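Local coordinates for protein NAD-dependent epimerase/dehydratase (Veillonella parvula DSM 2008, PDB 3R6D) that probably binds NAD(H) or NADP(H) in a Rossmann-type domain and is named as an NAD-dependent epimerase or dehydratase, at residues D87-V92 with R139-E144; I100-G105 with N146-I151; V106-L111 with Q133-A138. All blocks are in the same frame, centred on the assembly; numbering follows the deposited sequence. Where two conformers were deposited one is given.

Interaction 1: residues D87-V92 with R139-E144; sequences DMASIV and RNVLRE
Ala89 and Val141 have the nearest CA atoms of two helical segments, 6.2 Å apart. The segments 87-92 and 139-144 run in nearly the same direction, their axes inclined by 25° and separated by 8.8 Å at closest approach. Such a spacing leaves room for one layer of small and medium-sized apolar side chains, and no hydrogen bond crosses between the segments.

Val141 sits at the centre of this layer, with Met88, a selenomethionine, contributing nearly as much. CG1 of Val141, anti to the backbone N (chi1 167°), is the methyl that does the touching: it lies 3.7 Å from the backbone N of Ala89 and 3.9 Å from CG of Met88, and also meets CG2 of Val92. Ala89 suits its place because a single CB lets the valine methyl settle against the helix backbone. The side chains of Met88 and Val141 lie antiparallel alongside each other; bends at chi2 and chi3 of Met88 then carry its CE over to Leu142, where CE and CD1 are 4.1 Å apart. CD1 of Leu142 also meets CG2 of Val92 at 4.2 Å, so the leucine closes the layer on its buried side, where it also packs on Tyr149 and Ile151.

Away from the seam, both NE and NH2 of Arg139 donate to OD1 of Asn140, at 3.0 and 2.9 Å, and the guanidinium of Arg143 lies across one face of that of Arg139. Parallel, adjacent helices of this kind, belonging to helices 85-96 and 129-144, are characteristic of the helical layer packed on a Rossmann sheet.

Interaction 2: residues I100-G105 with N146-I151; sequences IRRVIG and NLNYTI
Arg102 holds Thr150 end-on: NH1 and NH2 both donate to the single atom OG1, each at 2.9 Å, and OG1 lies close to the guanidinium plane. The same NH1 reaches Asn148 O, also at 2.9 Å. That carbonyl oxygen takes a second bond from Val103 N, and the two donors come from opposite faces of the carbonyl plane, each well out of it. A bend at chi2 (80°) folds the arginine along the neighbouring strand, where its planar, multiply donating end can serve two acceptors at once. Glu198 forms a salt bridge with NE, probably balancing the buried charge. Threonine suits its place because its hydroxyl receives both arginine N-H groups while donating to Phe201 O.

The backbone ladder begins with Asn148 N to Arg101 O (2.8 Å), just before strand 102-105, and runs on through Thr150 N to Val103 O and Gly105 N to Thr150 O; the last two donors sit nearly on the axes of their carbonyls. At the exposed end, in the conformer given, Arg101 NH2 donates to Asn146 O at 2.7 Å, a less certain link because Arg101 has a second conformer.

On the face that carries Val103 and Tyr149, CG1 of Val103 packs against CB of Tyr149 at 3.8 Å and CB of Leu147 at 3.9 Å. Beta-branched valine suits this extended position, and Gly105 adds no side chain beside Ile151.

The strands are parallel, 13° apart in direction. Strand 76-79 pairs with the far edge of strand 102-108, whereas helices 85-96 and 129-144 pack on the Leu147, Tyr149 and Ile151 side.

Interaction 3: residues V106-L111 with Q133-A138; sequences VSMAGL and QGERQA
Val106 O is joined to Glu135 by a water that donates both to this carbonyl and to Glu135 OE2, at 2.8 and 2.7 Å. A carboxylate suits this place because OE2 can accept from the bridging water, while OE1 lies near Ser107 OG and Met108 N. At Ser107 the hydroxyl OG is 3.2 Å from Glu135 OE1, and a second water links OG to the backbone O of Glu135, 2.7 Å from each. Serine suits the position because its short hydroxyl, placed anti to the backbone N (chi1 -175°), can bond this water between strand and helix.

Met108, a selenomethionine, brings its backbone N to 3.2 Å from Glu135 OE1. Its chain crosses that of the glutamate, CG passing 3.6 Å from OE1 while SE rests against the CB and CG methylenes. The sharp bend of Glu135 at chi2 (-92°) turns its carboxylate back toward the strand, leaving the methylenes for the selenomethionine to pack on.

The chain then turns through Gly110, whose positive phi (111°) suits glycine, and returns to the helix at Leu111. CD1 of Leu111 lies 3.8 Å from Arg136 N and also meets CB of Glu135, while CD2 approaches Arg136 NH2 obliquely. Two waters join Leu111 O to NE and NH2 of Arg136, so this loop carbonyl is tied to the helix through solvent.

Helix 129-144 thus packs beside the C-terminal end of strand 102-108. Strand 148-158 pairs with this strand through Ser107 and Ala109, and helix 117-125 closes over Met108.

In the fold
Interaction 1 lies in the helical layer, interaction 2 in the parallel sheet, and interaction 3 joins strand 102-108 of that sheet to helix 129-144. Interactions 1 and 3 share this helix, their centres about 11 Å apart; Arg139 NH1 reaches Leu111 O at 3.0 Å, a probable hydrogen bond between them. Interactions 1 and 2, with centres about 10 Å apart, meet where Leu142 CD2 packs on Ile151 CG1 at 3.7 Å. Interactions 2 and 3 occupy successive parts of strand 102-108, about 16 Å between centres, and Ile151 CG2 touches Ser107 CB. Interaction 3 lies toward the C-terminal strand ends, the side where Rossmann domains generally bind their dinucleotide.

Interaction 1: residues D87-V92 with R139-E144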
loop_
_atom_site.group_PDB
_atom_site.type_symbol
_atom_site.label_atom_id
_atom_site.label_comp_id
_atom_site.label_asym_id
_atom_site.label_seq_id
_atom_site.Cartn_x
_atom_site.Cartn_y
_atom_site.Cartn_z
ATOM N N ASP A 87 -5.874 14.222 -0.424
ATOM C CA ASP A 87 -4.664 13.676 -1.082
ATOM C C ASP A 87 -5.019 12.534 -2.013
ATOM O O ASP A 87 -4.532 12.445 -3.119
ATOM C CB ASP A 87 -3.580 13.237 -0.113
ATOM C CG ASP A 87 -2.898 14.405 0.566
ATOM O OD1 ASP A 87 -3.087 15.570 0.136
ATOM O OD2 ASP A 87 -2.146 14.137 1.519
HETATM N N MSE A 88 -5.924 11.667 -1.576
HETATM C CA MSE A 88 -6.344 10.581 -2.439
HETATM C C MSE A 88 -7.039 11.119 -3.673
HETATM O O MSE A 88 -6.826 10.630 -4.772
HETATM C CB MSE A 88 -7.281 9.640 -1.680
HETATM C CG MSE A 88 -7.513 8.261 -2.304
HETATM SE SE MSE A 88 -5.957 7.043 -2.272
HETATM C CE MSE A 88 -6.026 7.367 -3.996
ATOM N N ALA A 89 -7.842 12.175 -3.505
ATOM C CA ALA A 89 -8.506 12.763 -4.657
ATOM C C ALA A 89 -7.491 13.355 -5.634
ATOM O O ALA A 89 -7.653 13.238 -6.857
ATOM C CB ALA A 89 -9.535 13.827 -4.221
ATOM N N SER A 90 -6.465 13.999 -5.091
ATOM C CA SER A 90 -5.418 14.558 -5.962
ATOM C C SER A 90 -4.673 13.460 -6.731
ATOM O O SER A 90 -4.346 13.649 -7.911
ATOM C CB SER A 90 -4.442 15.385 -5.160
ATOM O OG SER A 90 -5.093 16.534 -4.654
ATOM N N ILE A 91 -4.409 12.325 -6.067
ATOM C CA ILE A 91 -3.755 11.182 -6.698
ATOM C C ILE A 91 -4.663 10.614 -7.796
ATOM O O ILE A 91 -4.234 10.398 -8.906
ATOM C CB ILE A 91 -3.404 10.110 -5.648
ATOM C CG1 ILE A 91 -2.289 10.655 -4.744
ATOM C CG2 ILE A 91 -2.983 8.801 -6.339
ATOM C CD1 ILE A 91 -2.096 9.839 -3.497
ATOM N N VAL A 92 -5.937 10.394 -7.468
ATOM C CA VAL A 92 -6.851 9.889 -8.461
ATOM C C VAL A 92 -6.936 10.806 -9.690
ATOM O O VAL A 92 -6.941 10.318 -10.821
ATOM C CB VAL A 92 -8.236 9.676 -7.821
ATOM C CG1 VAL A 92 -9.317 9.512 -8.854
ATOM C CG2 VAL A 92 -8.228 8.435 -6.884
ATOM N N ARG A 139 -10.139 5.852 1.494
ATOM C CA ARG A 139 -10.695 4.622 0.973
ATOM C C ARG A 139 -11.911 4.878 0.095
ATOM O O ARG A 139 -12.003 4.370 -1.029
ATOM C CB ARG A 139 -11.079 3.696 2.111
ATOM C CG ARG A 139 -11.871 2.514 1.585
ATOM C CD ARG A 139 -12.711 1.920 2.632
ATOM N NE ARG A 139 -13.846 2.763 2.976
ATOM C CZ ARG A 139 -14.620 2.489 4.004
ATOM N NH1 ARG A 139 -14.362 1.428 4.772
ATOM N NH2 ARG A 139 -15.664 3.264 4.253
ATOM N N ASN A 140 -12.847 5.707 0.585
ATOM C CA ASN A 140 -14.050 6.031 -0.189
ATOM C C ASN A 140 -13.712 6.683 -1.510
ATOM O O ASN A 140 -14.284 6.314 -2.529
ATOM C CB ASN A 140 -14.987 6.946 0.609
ATOM C CG ASN A 140 -15.587 6.247 1.818
ATOM O OD1 ASN A 140 -15.505 5.016 1.951
ATOM N ND2 ASN A 140 -16.192 7.030 2.713
ATOM N N VAL A 141 -12.755 7.631 -1.502
ATOM C CA VAL A 141 -12.382 8.298 -2.756
ATOM C C VAL A 141 -11.878 7.247 -3.760
ATOM O O VAL A 141 -12.203 7.280 -4.953
ATOM C CB VAL A 141 -11.322 9.404 -2.537
ATOM C CG1 VAL A 141 -10.707 9.860 -3.878
ATOM C CG2 VAL A 141 -11.978 10.609 -1.810
ATOM N N LEU A 142 -11.017 6.332 -3.297
ATOM C CA LEU A 142 -10.457 5.349 -4.228
ATOM C C LEU A 142 -11.527 4.378 -4.755
ATOM O O LEU A 142 -11.594 4.090 -5.954
ATOM C CB LEU A 142 -9.263 4.618 -3.611
ATOM C CG LEU A 142 -8.536 3.657 -4.534
ATOM C CD1 LEU A 142 -8.059 4.331 -5.839
ATOM C CD2 LEU A 142 -7.356 3.041 -3.772
ATOM N N ARG A 143 -12.403 3.911 -3.867
ATOM C CA ARG A 143 -13.497 3.012 -4.329
ATOM C C ARG A 143 -14.486 3.656 -5.312
ATOM O O ARG A 143 -15.084 2.974 -6.145
ATOM C CB ARG A 143 -14.272 2.428 -3.174
ATOM C CG ARG A 143 -13.430 1.596 -2.275
ATOM C CD ARG A 143 -14.300 0.894 -1.162
ATOM N NE ARG A 143 -15.222 1.805 -0.424
ATOM C CZ ARG A 143 -15.926 1.466 0.675
ATOM N NH1 ARG A 143 -15.801 0.259 1.233
ATOM N NH2 ARG A 143 -16.754 2.347 1.238
ATOM N N GLU A 144 -14.696 4.953 -5.165
ATOM C CA GLU A 144 -15.551 5.740 -6.081
ATOM C C GLU A 144 -14.928 6.036 -7.432
ATOM O O GLU A 144 -15.608 6.465 -8.370
ATOM C CB GLU A 144 -15.960 7.071 -5.420
ATOM C CG GLU A 144 -16.797 6.898 -4.169
ATOM C CD GLU A 144 -16.798 8.147 -3.282
ATOM O OE1 GLU A 144 -16.195 9.206 -3.642
ATOM O OE2 GLU A 144 -17.412 8.043 -2.195
#

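Interaction 2: residues I100-G105 with N146-I151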
loop_
_atom_site.group_PDB
_atom_site.type_symbol
_atom_site.label_atom_id
_atom_site.label_comp_id
_atom_site.label_asym_id
_atom_site.label_seq_id
_atom_site.Cartn_x
_atom_site.Cartn_y
_atom_site.Cartn_z
ATOM N N ILE A 100 -3.662 6.460 -16.295
ATOM C CA ILE A 100 -3.058 5.373 -15.502
ATOM C C ILE A 100 -4.189 4.638 -14.819
ATOM O O ILE A 100 -4.990 5.274 -14.127
ATOM C CB ILE A 100 -2.100 5.938 -14.414
ATOM C CG1 ILE A 100 -1.072 6.927 -15.010
ATOM C CG2 ILE A 100 -1.410 4.768 -13.652
ATOM C CD1 ILE A 100 -0.229 6.366 -16.195
ATOM N N ARG A 101 -4.291 3.337 -15.052
ATOM C CA ARG A 101 -5.434 2.561 -14.553
ATOM C C ARG A 101 -5.153 1.786 -13.265
ATOM O O ARG A 101 -6.032 1.702 -12.380
ATOM C CB ARG A 101 -5.910 1.578 -15.633
ATOM C CG ARG A 101 -6.118 2.231 -16.986
ATOM C CD ARG A 101 -7.258 3.219 -16.934
ATOM N NE ARG A 101 -8.502 2.524 -16.627
ATOM C CZ ARG A 101 -9.431 2.967 -15.780
ATOM N NH1 ARG A 101 -9.286 4.118 -15.142
ATOM N NH2 ARG A 101 -10.505 2.247 -15.569
ATOM N N ARG A 102 -3.950 1.221 -13.150
ATOM C CA ARG A 102 -3.676 0.220 -12.082
ATOM C C ARG A 102 -3.067 0.846 -10.838
ATOM O O ARG A 102 -2.011 1.503 -10.926
ATOM C CB ARG A 102 -2.764 -0.872 -12.620
ATOM C CG ARG A 102 -2.612 -2.060 -11.680
ATOM C CD ARG A 102 -3.798 -2.999 -11.789
ATOM N NE ARG A 102 -3.636 -4.132 -10.856
ATOM C CZ ARG A 102 -4.048 -4.175 -9.579
ATOM N NH1 ARG A 102 -4.776 -3.187 -9.047
ATOM N NH2 ARG A 102 -3.720 -5.226 -8.841
ATOM N N VAL A 103 -3.744 0.678 -9.698
ATOM C CA VAL A 103 -3.248 1.270 -8.445
ATOM C C VAL A 103 -3.395 0.249 -7.320
ATOM O O VAL A 103 -4.439 -0.394 -7.193
ATOM C CB VAL A 103 -3.912 2.666 -8.180
ATOM C CG1 VAL A 103 -5.412 2.579 -8.038
ATOM C CG2 VAL A 103 -3.255 3.359 -7.005
ATOM N N ILE A 104 -2.341 0.088 -6.511
ATOM C CA ILE A 104 -2.387 -0.730 -5.306
ATOM C C ILE A 104 -2.121 0.211 -4.139
ATOM O O ILE A 104 -1.112 0.917 -4.147
ATOM C CB ILE A 104 -1.315 -1.852 -5.359
ATOM C CG1 ILE A 104 -1.598 -2.808 -6.518
ATOM C CG2 ILE A 104 -1.271 -2.602 -4.024
ATOM C CD1 ILE A 104 -0.423 -3.692 -6.897
ATOM N N GLY A 105 -3.005 0.227 -3.145
ATOM C CA GLY A 105 -2.880 1.161 -2.035
ATOM C C GLY A 105 -3.024 0.465 -0.696
ATOM O O GLY A 105 -3.749 -0.529 -0.582
ATOM N N ASN A 146 -12.820 5.250 -10.920
ATOM C CA ASN A 146 -12.933 4.285 -11.945
ATOM C C ASN A 146 -11.659 3.449 -12.140
ATOM O O ASN A 146 -11.521 2.695 -13.104
ATOM C CB ASN A 146 -13.276 5.107 -13.212
ATOM C CG ASN A 146 -12.257 6.306 -13.458
ATOM O OD1 ASN A 146 -11.058 6.152 -13.184
ATOM N ND2 ASN A 146 -12.742 7.487 -13.926
ATOM N N LEU A 147 -10.693 3.616 -11.209
ATOM C CA LEU A 147 -9.380 3.007 -11.359
ATOM C C LEU A 147 -9.464 1.513 -11.097
ATOM O O LEU A 147 -10.345 1.031 -10.338
ATOM C CB LEU A 147 -8.351 3.636 -10.397
ATOM C CG LEU A 147 -8.119 5.124 -10.628
ATOM C CD1 LEU A 147 -7.280 5.729 -9.527
ATOM C CD2 LEU A 147 -7.447 5.381 -11.991
ATOM N N ASN A 148 -8.532 0.756 -11.672
ATOM C CA ASN A 148 -8.412 -0.639 -11.355
ATOM C C ASN A 148 -7.581 -0.767 -10.070
ATOM O O ASN A 148 -6.353 -0.971 -10.108
ATOM C CB ASN A 148 -7.789 -1.432 -12.488
ATOM C CG ASN A 148 -7.673 -2.892 -12.139
ATOM O OD1 ASN A 148 -8.263 -3.331 -11.139
ATOM N ND2 ASN A 148 -6.856 -3.639 -12.869
ATOM N N TYR A 149 -8.259 -0.594 -8.925
ATOM C CA TYR A 149 -7.608 -0.537 -7.628
ATOM C C TYR A 149 -7.548 -1.885 -6.954
ATOM O O TYR A 149 -8.452 -2.733 -7.108
ATOM C CB TYR A 149 -8.296 0.497 -6.709
ATOM C CG TYR A 149 -9.689 0.106 -6.275
ATOM C CD1 TYR A 149 -9.870 -0.744 -5.187
ATOM C CD2 TYR A 149 -10.829 0.605 -6.923
ATOM C CE1 TYR A 149 -11.127 -1.134 -4.760
ATOM C CE2 TYR A 149 -12.109 0.237 -6.506
ATOM C CZ TYR A 149 -12.236 -0.633 -5.413
ATOM O OH TYR A 149 -13.482 -1.030 -4.938
ATOM N N THR A 150 -6.506 -2.046 -6.134
ATOM C CA THR A 150 -6.539 -3.053 -5.072
ATOM C C THR A 150 -6.208 -2.328 -3.776
ATOM O O THR A 150 -5.122 -1.718 -3.674
ATOM C CB THR A 150 -5.472 -4.166 -5.270
ATOM O OG1 THR A 150 -5.467 -4.628 -6.634
ATOM C CG2 THR A 150 -5.728 -5.305 -4.301
ATOM N N ILE A 151 -7.126 -2.366 -2.815
ATOM C CA ILE A 151 -6.849 -1.842 -1.486
ATOM C C ILE A 151 -6.371 -2.998 -0.643
ATOM O O ILE A 151 -6.986 -4.074 -0.654
ATOM C CB ILE A 151 -8.096 -1.164 -0.900
ATOM C CG1 ILE A 151 -8.441 0.111 -1.718
ATOM C CG2 ILE A 151 -7.891 -0.881 0.595
ATOM C CD1 ILE A 151 -9.826 0.638 -1.424
#

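Interaction 3: residues V106-L111 with Q133-A138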
loop_
_atom_site.group_PDB
_atom_site.type_symbol
_atom_site.label_atom_id
_atom_site.label_comp_id
_atom_site.label_asym_id
_atom_site.label_seq_id
_atom_site.Cartn_x
_atom_site.Cartn_y
_atom_site.Cartn_z
ATOM N N VAL A 106 -2.366 1.005 0.327
ATOM C CA VAL A 106 -2.402 0.497 1.669
ATOM C C VAL A 106 -3.364 1.272 2.544
ATOM O O VAL A 106 -3.221 2.488 2.686
ATOM C CB VAL A 106 -0.987 0.534 2.253
ATOM C CG1 VAL A 106 -1.026 0.370 3.739
ATOM C CG2 VAL A 106 -0.137 -0.572 1.589
ATOM N N SER A 107 -4.296 0.551 3.168
ATOM C CA SER A 107 -5.243 1.118 4.112
ATOM C C SER A 107 -5.243 0.287 5.373
ATOM O O SER A 107 -4.405 -0.596 5.558
ATOM C CB SER A 107 -6.607 1.169 3.421
ATOM O OG SER A 107 -7.578 1.806 4.199
HETATM N N MSE A 108 -6.134 0.609 6.291
HETATM C CA MSE A 108 -6.180 -0.081 7.581
HETATM C C MSE A 108 -7.342 -1.071 7.602
HETATM O O MSE A 108 -8.458 -0.794 7.122
HETATM C CB MSE A 108 -6.282 0.912 8.748
HETATM C CG MSE A 108 -7.474 1.812 8.694
HETATM SE SE MSE A 108 -7.639 2.924 10.317
HETATM C CE MSE A 108 -8.222 1.521 11.520
ATOM N N ALA A 109 -7.093 -2.216 8.215
ATOM C CA ALA A 109 -8.169 -3.124 8.581
ATOM C C ALA A 109 -9.011 -2.515 9.721
ATOM O O ALA A 109 -8.495 -1.758 10.552
ATOM C CB ALA A 109 -7.583 -4.449 9.024
ATOM N N GLY A 110 -10.290 -2.866 9.736
ATOM C CA GLY A 110 -11.209 -2.492 10.795
ATOM C C GLY A 110 -12.280 -1.508 10.405
ATOM O O GLY A 110 -13.201 -1.280 11.206
ATOM N N LEU A 111 -12.196 -0.947 9.189
ATOM C CA LEU A 111 -13.183 0.051 8.678
ATOM C C LEU A 111 -14.374 -0.552 7.879
ATOM O O LEU A 111 -15.239 0.188 7.385
ATOM C CB LEU A 111 -12.483 1.098 7.827
ATOM C CG LEU A 111 -11.287 1.828 8.394
ATOM C CD1 LEU A 111 -10.810 2.824 7.339
ATOM C CD2 LEU A 111 -11.657 2.489 9.746
ATOM N N GLN A 133 -10.738 8.605 10.482
ATOM C CA GLN A 133 -11.638 9.264 9.553
ATOM C C GLN A 133 -10.973 9.605 8.228
ATOM O O GLN A 133 -11.594 9.478 7.184
ATOM C CB GLN A 133 -12.296 10.466 10.218
ATOM C CG GLN A 133 -13.113 9.935 11.389
ATOM C CD GLN A 133 -14.043 10.930 12.040
ATOM O OE1 GLN A 133 -13.810 12.138 12.012
ATOM N NE2 GLN A 133 -15.106 10.416 12.646
ATOM N N GLY A 134 -9.711 10.040 8.282
ATOM C CA GLY A 134 -8.951 10.315 7.068
ATOM C C GLY A 134 -8.751 9.012 6.265
ATOM O O GLY A 134 -8.887 9.012 5.033
ATOM N N GLU A 135 -8.448 7.906 6.966
ATOM C CA GLU A 135 -8.352 6.608 6.268
ATOM C C GLU A 135 -9.672 6.222 5.600
ATOM O O GLU A 135 -9.701 5.762 4.448
ATOM C CB GLU A 135 -7.888 5.502 7.224
ATOM C CG GLU A 135 -6.405 5.607 7.591
ATOM C CD GLU A 135 -5.466 4.820 6.702
ATOM O OE1 GLU A 135 -5.859 3.791 6.111
ATOM O OE2 GLU A 135 -4.295 5.253 6.632
ATOM N N ARG A 136 -10.783 6.435 6.315
ATOM C CA ARG A 136 -12.077 6.145 5.722
ATOM C C ARG A 136 -12.344 6.986 4.446
ATOM O O ARG A 136 -12.807 6.461 3.425
ATOM C CB ARG A 136 -13.192 6.348 6.761
ATOM C CG ARG A 136 -14.522 5.915 6.288
ATOM C CD ARG A 136 -15.554 6.055 7.382
ATOM N NE ARG A 136 -15.384 5.044 8.416
ATOM C CZ ARG A 136 -15.042 5.280 9.683
ATOM N NH1 ARG A 136 -14.836 6.536 10.100
ATOM N NH2 ARG A 136 -14.941 4.264 10.536
ATOM N N GLN A 137 -12.062 8.295 4.524
ATOM C CA GLN A 137 -12.315 9.171 3.389
ATOM C C GLN A 137 -11.426 8.810 2.190
ATOM O O GLN A 137 -11.918 8.787 1.072
ATOM C CB GLN A 137 -12.148 10.642 3.787
ATOM C CG GLN A 137 -13.324 11.128 4.676
ATOM C CD GLN A 137 -13.311 12.617 5.004
ATOM O OE1 GLN A 137 -12.257 13.178 5.267
ATOM N NE2 GLN A 137 -14.513 13.264 5.016
ATOM N N ALA A 138 -10.138 8.515 2.425
ATOM C CA ALA A 138 -9.225 8.087 1.345
ATOM C C ALA A 138 -9.686 6.804 0.666
ATOM O O ALA A 138 -9.716 6.714 -0.568
ATOM C CB ALA A 138 -7.827 7.911 1.884
HETATM O O HOH W 1 -2.641 4.041 4.884
HETATM O O HOH W 2 -7.573 4.389 3.467
HETATM O O HOH W 3 -16.295 1.881 9.812
HETATM O O HOH W 4 -16.522 2.711 7.010
#